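Local coordinates for protein short chain dehydrogenase (A0QTM2 homolog) (Mycobacterium thermoresistibile, PDB 3SC4) that probably catalyses an NAD(P)(H)-dependent oxidation or reduction, as a member of the short-chain dehydrogenase family, at residues G141-P153 against Y224-Y238. Numbering follows the deposited sequence.
Sequences GRDNPHILTLSPP and YADAAYVVLNKPSSY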
ATOM      1  N   GLY B 141      -7.580 -22.348  15.855  1.00 40.54           N
ATOM      2  CA  GLY B 141      -8.340 -23.141  16.840  1.00 42.83           C
ATOM      3  C   GLY B 141      -9.027 -22.357  17.970  1.00 42.53           C
ATOM      4  O   GLY B 141      -9.860 -22.902  18.688  1.00 43.25           O
ATOM      5  N   ARG B 142      -8.676 -21.082  18.138  1.00 40.70           N
ATOM      6  CA  ARG B 142      -8.766 -20.463  19.465  1.00 40.37           C
ATOM      7  C   ARG B 142     -10.151 -19.917  19.757  1.00 39.78           C
ATOM      8  O   ARG B 142     -10.998 -19.871  18.858  1.00 38.96           O
ATOM      9  CB  ARG B 142      -7.714 -19.364  19.607  1.00 39.64           C
ATOM     10  CG  ARG B 142      -6.304 -19.754  19.085  1.00 40.91           C
ATOM     11  CD  ARG B 142      -5.604 -20.720  19.986  1.00 41.71           C
ATOM     12  NE  ARG B 142      -5.296 -20.075  21.258  1.00 41.80           N
ATOM     13  CZ  ARG B 142      -4.861 -20.732  22.329  1.00 43.17           C
ATOM     14  NH1 ARG B 142      -4.617 -20.074  23.449  1.00 41.43           N
ATOM     15  NH2 ARG B 142      -4.674 -22.056  22.280  1.00 45.40           N
ATOM     16  N   ASP B 143     -10.362 -19.490  21.006  1.00 39.43           N
ATOM     17  CA  ASP B 143     -11.693 -19.108  21.471  1.00 40.25           C
ATOM     18  C   ASP B 143     -12.201 -17.851  20.781  1.00 38.46           C
ATOM     19  O   ASP B 143     -13.348 -17.811  20.316  1.00 39.66           O
ATOM     20  CB  ASP B 143     -11.754 -18.948  23.010  1.00 41.22           C
ATOM     21  CG  ASP B 143     -11.853 -20.300  23.746  1.00 45.16           C
ATOM     22  OD1 ASP B 143     -11.657 -20.316  24.977  1.00 48.37           O
ATOM     23  OD2 ASP B 143     -12.108 -21.352  23.105  1.00 47.04           O
ATOM     24  N   ASN B 144     -11.348 -16.847  20.677  1.00 35.82           N
ATOM     25  CA  ASN B 144     -11.777 -15.556  20.191  1.00 34.03           C
ATOM     26  C   ASN B 144     -10.605 -14.755  19.557  1.00 30.55           C
ATOM     27  O   ASN B 144     -10.271 -13.682  20.001  1.00 28.88           O
ATOM     28  CB  ASN B 144     -12.387 -14.828  21.396  1.00 35.14           C
ATOM     29  CG  ASN B 144     -12.985 -13.499  21.032  1.00 37.27           C
ATOM     30  OD1 ASN B 144     -13.755 -13.407  20.064  1.00 41.00           O
ATOM     31  ND2 ASN B 144     -12.633 -12.446  21.799  1.00 37.61           N
ATOM     32  N   PRO B 145      -9.989 -15.289  18.499  1.00 28.52           N
ATOM     33  CA  PRO B 145      -8.722 -14.738  17.992  1.00 26.76           C
ATOM     34  C   PRO B 145      -8.828 -13.385  17.284  1.00 24.84           C
ATOM     35  O   PRO B 145      -9.765 -13.167  16.514  1.00 24.45           O
ATOM     36  CB  PRO B 145      -8.250 -15.804  17.001  1.00 26.99           C
ATOM     37  CG  PRO B 145      -9.517 -16.508  16.593  1.00 28.04           C
ATOM     38  CD  PRO B 145     -10.391 -16.505  17.780  1.00 29.02           C
ATOM     39  N   HIS B 146      -7.847 -12.515  17.525  1.00 22.78           N
ATOM     40  CA  HIS B 146      -7.855 -11.155  17.011  1.00 21.38           C
ATOM     41  C   HIS B 146      -6.529 -10.773  16.413  1.00 20.18           C
ATOM     42  O   HIS B 146      -5.498 -10.928  17.058  1.00 19.87           O
ATOM     43  CB  HIS B 146      -8.119 -10.157  18.151  1.00 21.40           C
ATOM     44  CG  HIS B 146      -9.555  -9.807  18.313  1.00 21.79           C
ATOM     45  ND1 HIS B 146     -10.117  -8.704  17.707  1.00 20.38           N
ATOM     46  CD2 HIS B 146     -10.556 -10.434  18.976  1.00 22.77           C
ATOM     47  CE1 HIS B 146     -11.402  -8.655  18.008  1.00 23.16           C
ATOM     48  NE2 HIS B 146     -11.695  -9.691  18.776  1.00 24.05           N
ATOM     49  N   ILE B 147      -6.554 -10.230  15.200  1.00 18.89           N
ATOM     50  CA  ILE B 147      -5.411  -9.488  14.711  1.00 17.46           C
ATOM     51  C   ILE B 147      -5.733  -8.007  14.828  1.00 17.48           C
ATOM     52  O   ILE B 147      -6.796  -7.583  14.425  1.00 17.96           O
ATOM     53  CB  ILE B 147      -5.084  -9.807  13.277  1.00 16.37           C
ATOM     54  CG1 ILE B 147      -4.919 -11.331  13.108  1.00 16.45           C
ATOM     55  CG2 ILE B 147      -3.832  -9.032  12.899  1.00 13.00           C
ATOM     56  CD1 ILE B 147      -4.664 -11.835  11.658  1.00 10.40           C
ATOM     57  N   LEU B 148      -4.812  -7.225  15.369  1.00 17.41           N
ATOM     58  CA  LEU B 148      -5.036  -5.792  15.551  1.00 17.23           C
ATOM     59  C   LEU B 148      -3.817  -5.055  15.053  1.00 16.84           C
ATOM     60  O   LEU B 148      -2.684  -5.348  15.480  1.00 17.46           O
ATOM     61  CB  LEU B 148      -5.255  -5.467  17.024  1.00 17.56           C
ATOM     62  CG  LEU B 148      -5.712  -4.045  17.328  1.00 17.35           C
ATOM     63  CD1 LEU B 148      -7.105  -3.793  16.816  1.00 15.58           C
ATOM     64  CD2 LEU B 148      -5.669  -3.818  18.837  1.00 17.99           C
ATOM     65  N   THR B 149      -4.052  -4.086  14.170  1.00 16.17           N
ATOM     66  CA  THR B 149      -2.988  -3.446  13.421  1.00 15.58           C
ATOM     67  C   THR B 149      -3.084  -1.971  13.690  1.00 15.05           C
ATOM     68  O   THR B 149      -4.150  -1.394  13.661  1.00 15.31           O
ATOM     69  CB  THR B 149      -3.112  -3.800  11.912  1.00 15.79           C
ATOM     70  OG1 THR B 149      -2.935  -5.208  11.757  1.00 16.15           O
ATOM     71  CG2 THR B 149      -2.061  -3.113  11.093  1.00 15.43           C
ATOM     72  N   LEU B 150      -1.952  -1.379  14.006  1.00 15.66           N
ATOM     73  CA  LEU B 150      -1.900  -0.024  14.529  1.00 15.27           C
ATOM     74  C   LEU B 150      -1.660   0.923  13.364  1.00 14.63           C
ATOM     75  O   LEU B 150      -0.502   1.278  13.040  1.00 14.52           O
ATOM     76  CB  LEU B 150      -0.850   0.074  15.635  1.00 14.82           C
ATOM     77  CG  LEU B 150      -1.371  -0.305  17.043  1.00 17.84           C
ATOM     78  CD1 LEU B 150      -2.427  -1.425  17.084  1.00 16.74           C
ATOM     79  CD2 LEU B 150      -0.260  -0.588  18.027  1.00 16.84           C
ATOM     80  N   SER B 151      -2.773   1.305  12.719  1.00 14.18           N
ATOM     81  CA  SER B 151      -2.731   2.045  11.457  1.00 13.73           C
ATOM     82  C   SER B 151      -4.053   2.756  11.273  1.00 14.60           C
ATOM     83  O   SER B 151      -5.004   2.452  11.976  1.00 15.25           O
ATOM     84  CB  SER B 151      -2.454   1.086  10.313  1.00 13.33           C
ATOM     85  OG  SER B 151      -3.534   0.189  10.186  1.00 14.32           O
ATOM     86  N   PRO B 152      -4.121   3.715  10.334  1.00 14.94           N
ATOM     87  CA  PRO B 152      -5.239   4.638  10.301  1.00 15.07           C
ATOM     88  C   PRO B 152      -6.307   4.230   9.321  1.00 15.40           C
ATOM     89  O   PRO B 152      -6.045   3.400   8.450  1.00 16.14           O
ATOM     90  CB  PRO B 152      -4.586   5.910   9.781  1.00 15.33           C
ATOM     91  CG  PRO B 152      -3.572   5.414   8.788  1.00 14.58           C
ATOM     92  CD  PRO B 152      -3.135   4.042   9.282  1.00 14.61           C
ATOM     93  N   PRO B 153      -7.495   4.825   9.431  1.00 15.43           N
ATOM     94  CA  PRO B 153      -8.505   4.699   8.372  1.00 15.83           C
ATOM     95  C   PRO B 153      -7.981   5.265   7.078  1.00 15.05           C
ATOM     96  O   PRO B 153      -7.154   6.196   7.108  1.00 14.13           O
ATOM     97  CB  PRO B 153      -9.664   5.599   8.837  1.00 16.28           C
ATOM     98  CG  PRO B 153      -9.390   5.916  10.239  1.00 17.03           C
ATOM     99  CD  PRO B 153      -7.891   5.806  10.445  1.00 15.97           C
ATOM    100  N   TYR B 224      -4.291   4.274  23.928  1.00 19.33           N
ATOM    101  CA  TYR B 224      -4.147   3.184  22.961  1.00 19.02           C
ATOM    102  C   TYR B 224      -4.295   1.811  23.629  1.00 19.79           C
ATOM    103  O   TYR B 224      -4.974   0.920  23.106  1.00 20.06           O
ATOM    104  CB  TYR B 224      -2.766   3.260  22.296  1.00 19.14           C
ATOM    105  CG  TYR B 224      -2.721   3.227  20.777  1.00 18.13           C
ATOM    106  CD1 TYR B 224      -3.465   2.316  20.048  1.00 17.04           C
ATOM    107  CD2 TYR B 224      -1.847   4.073  20.075  1.00 20.06           C
ATOM    108  CE1 TYR B 224      -3.405   2.275  18.666  1.00 16.90           C
ATOM    109  CE2 TYR B 224      -1.780   4.040  18.687  1.00 18.95           C
ATOM    110  CZ  TYR B 224      -2.563   3.138  17.992  1.00 18.53           C
ATOM    111  OH  TYR B 224      -2.495   3.109  16.623  1.00 18.11           O
ATOM    112  N   ALA B 225      -3.635   1.629  24.773  1.00 20.46           N
ATOM    113  CA  ALA B 225      -3.722   0.364  25.541  1.00 21.08           C
ATOM    114  C   ALA B 225      -5.166   0.026  25.940  1.00 21.61           C
ATOM    115  O   ALA B 225      -5.648  -1.070  25.679  1.00 22.35           O
ATOM    116  CB  ALA B 225      -2.828   0.413  26.775  1.00 20.54           C
ATOM    117  N   ASP B 226      -5.859   0.972  26.560  1.00 22.05           N
ATOM    118  CA  ASP B 226      -7.262   0.768  26.951  1.00 22.58           C
ATOM    119  C   ASP B 226      -8.163   0.527  25.738  1.00 22.24           C
ATOM    120  O   ASP B 226      -9.027  -0.344  25.788  1.00 22.93           O
ATOM    121  CB  ASP B 226      -7.798   1.942  27.777  1.00 22.89           C
ATOM    122  CG  ASP B 226      -7.257   1.966  29.203  1.00 24.12           C
ATOM    123  OD1 ASP B 226      -6.570   1.010  29.611  1.00 23.33           O
ATOM    124  OD2 ASP B 226      -7.538   2.950  29.929  1.00 25.54           O
ATOM    125  N   ALA B 227      -7.960   1.260  24.643  1.00 21.48           N
ATOM    126  CA  ALA B 227      -8.801   1.032  23.448  1.00 21.22           C
ATOM    127  C   ALA B 227      -8.530  -0.383  22.891  1.00 21.45           C
ATOM    128  O   ALA B 227      -9.463  -1.127  22.591  1.00 21.83           O
ATOM    129  CB  ALA B 227      -8.602   2.119  22.368  1.00 19.65           C
ATOM    130  N   ALA B 228      -7.258  -0.763  22.800  1.00 21.12           N
ATOM    131  CA  ALA B 228      -6.888  -2.086  22.285  1.00 21.39           C
ATOM    132  C   ALA B 228      -7.588  -3.180  23.080  1.00 22.31           C
ATOM    133  O   ALA B 228      -8.152  -4.119  22.510  1.00 22.12           O
ATOM    134  CB  ALA B 228      -5.360  -2.273  22.353  1.00 20.80           C
ATOM    135  N   TYR B 229      -7.553  -3.018  24.406  1.00 22.90           N
ATOM    136  CA  TYR B 229      -8.112  -3.978  25.335  1.00 23.58           C
ATOM    137  C   TYR B 229      -9.587  -4.196  25.041  1.00 23.19           C
ATOM    138  O   TYR B 229     -10.052  -5.318  24.957  1.00 23.59           O
ATOM    139  CB  TYR B 229      -7.897  -3.492  26.770  1.00 24.24           C
ATOM    140  CG  TYR B 229      -8.312  -4.507  27.824  1.00 27.34           C
ATOM    141  CD1 TYR B 229      -7.471  -5.574  28.174  1.00 28.42           C
ATOM    142  CD2 TYR B 229      -9.558  -4.401  28.464  1.00 29.81           C
ATOM    143  CE1 TYR B 229      -7.849  -6.506  29.133  1.00 30.59           C
ATOM    144  CE2 TYR B 229      -9.961  -5.331  29.423  1.00 32.66           C
ATOM    145  CZ  TYR B 229      -9.106  -6.383  29.756  1.00 33.34           C
ATOM    146  OH  TYR B 229      -9.517  -7.274  30.716  1.00 33.82           O
ATOM    147  N   VAL B 230     -10.318  -3.112  24.863  1.00 22.61           N
ATOM    148  CA  VAL B 230     -11.730  -3.203  24.519  1.00 22.69           C
ATOM    149  C   VAL B 230     -11.923  -4.020  23.241  1.00 22.68           C
ATOM    150  O   VAL B 230     -12.756  -4.925  23.205  1.00 23.38           O
ATOM    151  CB  VAL B 230     -12.351  -1.806  24.349  1.00 22.83           C
ATOM    152  CG1 VAL B 230     -13.766  -1.914  23.759  1.00 22.27           C
ATOM    153  CG2 VAL B 230     -12.314  -1.029  25.704  1.00 20.98           C
ATOM    154  N   VAL B 231     -11.123  -3.730  22.218  1.00 21.73           N
ATOM    155  CA  VAL B 231     -11.254  -4.393  20.919  1.00 21.68           C
ATOM    156  C   VAL B 231     -10.905  -5.878  21.022  1.00 22.65           C
ATOM    157  O   VAL B 231     -11.604  -6.725  20.445  1.00 23.44           O
ATOM    158  CB  VAL B 231     -10.405  -3.696  19.812  1.00 20.66           C
ATOM    159  CG1 VAL B 231     -10.397  -4.514  18.516  1.00 19.94           C
ATOM    160  CG2 VAL B 231     -10.936  -2.321  19.547  1.00 18.45           C
ATOM    161  N   LEU B 232      -9.866  -6.207  21.791  1.00 23.24           N
ATOM    162  CA  LEU B 232      -9.400  -7.601  21.882  1.00 23.73           C
ATOM    163  C   LEU B 232     -10.342  -8.509  22.673  1.00 25.61           C
ATOM    164  O   LEU B 232     -10.228  -9.739  22.610  1.00 25.77           O
ATOM    165  CB  LEU B 232      -7.995  -7.654  22.468  1.00 23.61           C
ATOM    166  CG  LEU B 232      -6.922  -6.979  21.605  1.00 21.58           C
ATOM    167  CD1 LEU B 232      -5.598  -6.890  22.349  1.00 18.75           C
ATOM    168  CD2 LEU B 232      -6.788  -7.729  20.304  1.00 19.59           C
ATOM    169  N   ASN B 233     -11.273  -7.897  23.395  1.00 26.88           N
ATOM    170  CA  ASN B 233     -12.331  -8.618  24.092  1.00 29.07           C
ATOM    171  C   ASN B 233     -13.634  -8.716  23.322  1.00 30.60           C
ATOM    172  O   ASN B 233     -14.568  -9.389  23.792  1.00 32.64           O
ATOM    173  CB  ASN B 233     -12.597  -7.975  25.449  1.00 29.71           C
ATOM    174  CG  ASN B 233     -11.575  -8.372  26.463  1.00 30.31           C
ATOM    175  OD1 ASN B 233     -11.617  -9.483  26.957  1.00 32.67           O
ATOM    176  ND2 ASN B 233     -10.633  -7.474  26.770  1.00 31.28           N
ATOM    177  N   LYS B 234     -13.724  -8.092  22.145  1.00 30.49           N
ATOM    178  CA  LYS B 234     -14.964  -8.199  21.368  1.00 31.55           C
ATOM    179  C   LYS B 234     -15.021  -9.572  20.720  1.00 31.75           C
ATOM    180  O   LYS B 234     -14.015 -10.282  20.679  1.00 31.02           O
ATOM    181  CB  LYS B 234     -15.066  -7.116  20.294  1.00 31.08           C
ATOM    182  CG  LYS B 234     -15.264  -5.721  20.828  1.00 32.94           C
ATOM    183  CD  LYS B 234     -16.712  -5.381  21.193  1.00 37.58           C
ATOM    184  CE  LYS B 234     -16.973  -3.874  21.010  1.00 39.61           C
ATOM    185  NZ  LYS B 234     -17.834  -3.303  22.047  1.00 41.97           N
ATOM    186  N   PRO B 235     -16.206  -9.968  20.246  1.00 32.43           N
ATOM    187  CA  PRO B 235     -16.250 -11.236  19.537  1.00 33.15           C
ATOM    188  C   PRO B 235     -15.503 -11.147  18.204  1.00 32.24           C
ATOM    189  O   PRO B 235     -15.377 -10.055  17.622  1.00 32.75           O
ATOM    190  CB  PRO B 235     -17.749 -11.493  19.328  1.00 34.28           C
ATOM    191  CG  PRO B 235     -18.450 -10.235  19.754  1.00 34.55           C
ATOM    192  CD  PRO B 235     -17.539  -9.509  20.662  1.00 33.69           C
ATOM    193  N   SER B 236     -15.007 -12.282  17.730  1.00 31.60           N
ATOM    194  CA  SER B 236     -14.256 -12.328  16.482  1.00 30.54           C
ATOM    195  C   SER B 236     -15.116 -11.930  15.249  1.00 30.68           C
ATOM    196  O   SER B 236     -14.582 -11.746  14.153  1.00 30.39           O
ATOM    197  CB  SER B 236     -13.612 -13.715  16.311  1.00 31.02           C
ATOM    198  OG  SER B 236     -12.638 -13.946  17.326  1.00 28.90           O
ATOM    199  N   SER B 237     -16.432 -11.782  15.431  1.00 30.48           N
ATOM    200  CA  SER B 237     -17.298 -11.195  14.401  1.00 29.67           C
ATOM    201  C   SER B 237     -17.095  -9.666  14.273  1.00 28.15           C
ATOM    202  O   SER B 237     -17.472  -9.052  13.280  1.00 27.56           O
ATOM    203  CB  SER B 237     -18.771 -11.517  14.733  1.00 30.84           C
ATOM    204  OG  SER B 237     -19.115 -11.057  16.031  1.00 30.84           O
ATOM    205  N   TYR B 238     -16.527  -9.042  15.295  1.00 27.40           N
ATOM    206  CA  TYR B 238     -16.217  -7.595  15.233  1.00 26.56           C
ATOM    207  C   TYR B 238     -14.918  -7.407  14.447  1.00 24.30           C
ATOM    208  O   TYR B 238     -13.846  -7.457  15.006  1.00 23.84           O
ATOM    209  CB  TYR B 238     -16.083  -7.080  16.645  1.00 26.60           C
ATOM    210  CG  TYR B 238     -15.841  -5.612  16.823  1.00 29.00           C
ATOM    211  CD1 TYR B 238     -16.913  -4.702  16.831  1.00 32.96           C
ATOM    212  CD2 TYR B 238     -14.557  -5.124  17.073  1.00 27.44           C
ATOM    213  CE1 TYR B 238     -16.697  -3.339  17.058  1.00 32.71           C
ATOM    214  CE2 TYR B 238     -14.336  -3.780  17.293  1.00 28.43           C
ATOM    215  CZ  TYR B 238     -15.404  -2.892  17.292  1.00 31.62           C
ATOM    216  OH  TYR B 238     -15.176  -1.560  17.503  1.00 32.40           O
TER
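L148 reaches from strand 146-149 onto the side of helix 222-232 and splits its two methyls between neighbouring turns: CD1 meets V231 CG1 at 3.8 Å, while CD2 rests on the CB of A228. CB already points at the helix, and with CG anti to the backbone N (chi1 -171°) both methyls reach it. Two residues on, just past the strand, L150 and Y224 run past each other in opposite directions, L150 CG lying 3.7 Å from Y224 CE1. The phenol OH goes on to hydrogen-bond to the carbonyl O of L194, in the neighbouring strand 190-195. Strand and helix run nearly antiparallel, at 151°, with axes 9.8 Å apart.

Toward the other end H146 takes over. Its imidazole lies flat against the L232 backbone near the C-terminal end of the helix, with L232 CA sitting over the ring centre, 4.2 Å from the centroid, in a CH-pi contact; L232 CD2 packs against H146 CB. The outer edge of the ring is polar: H146 NE2 donates to K234 O (3.1 Å), the acceptor staying close to the ring plane. N144 ND2 gives the same oxygen a shorter bond, 2.8 Å, and the two donors arrive from opposite faces of the K234 carbonyl plane, so one backbone oxygen is gripped twice in the segment that follows. Beside it, S236 OG lies 3.0 Å from N144 OD1 and 3.1 Å from P145 O, its single proton within reach of both.

Side chains alternate along the strand and just beyond it: H146, L148 and, after the strand, L150 meet helix 222-232, whereas I147 and T149 contact helix 164-183. This is the alpha/beta/alpha sandwich of the Rossmann fold, as in other short-chain dehydrogenases.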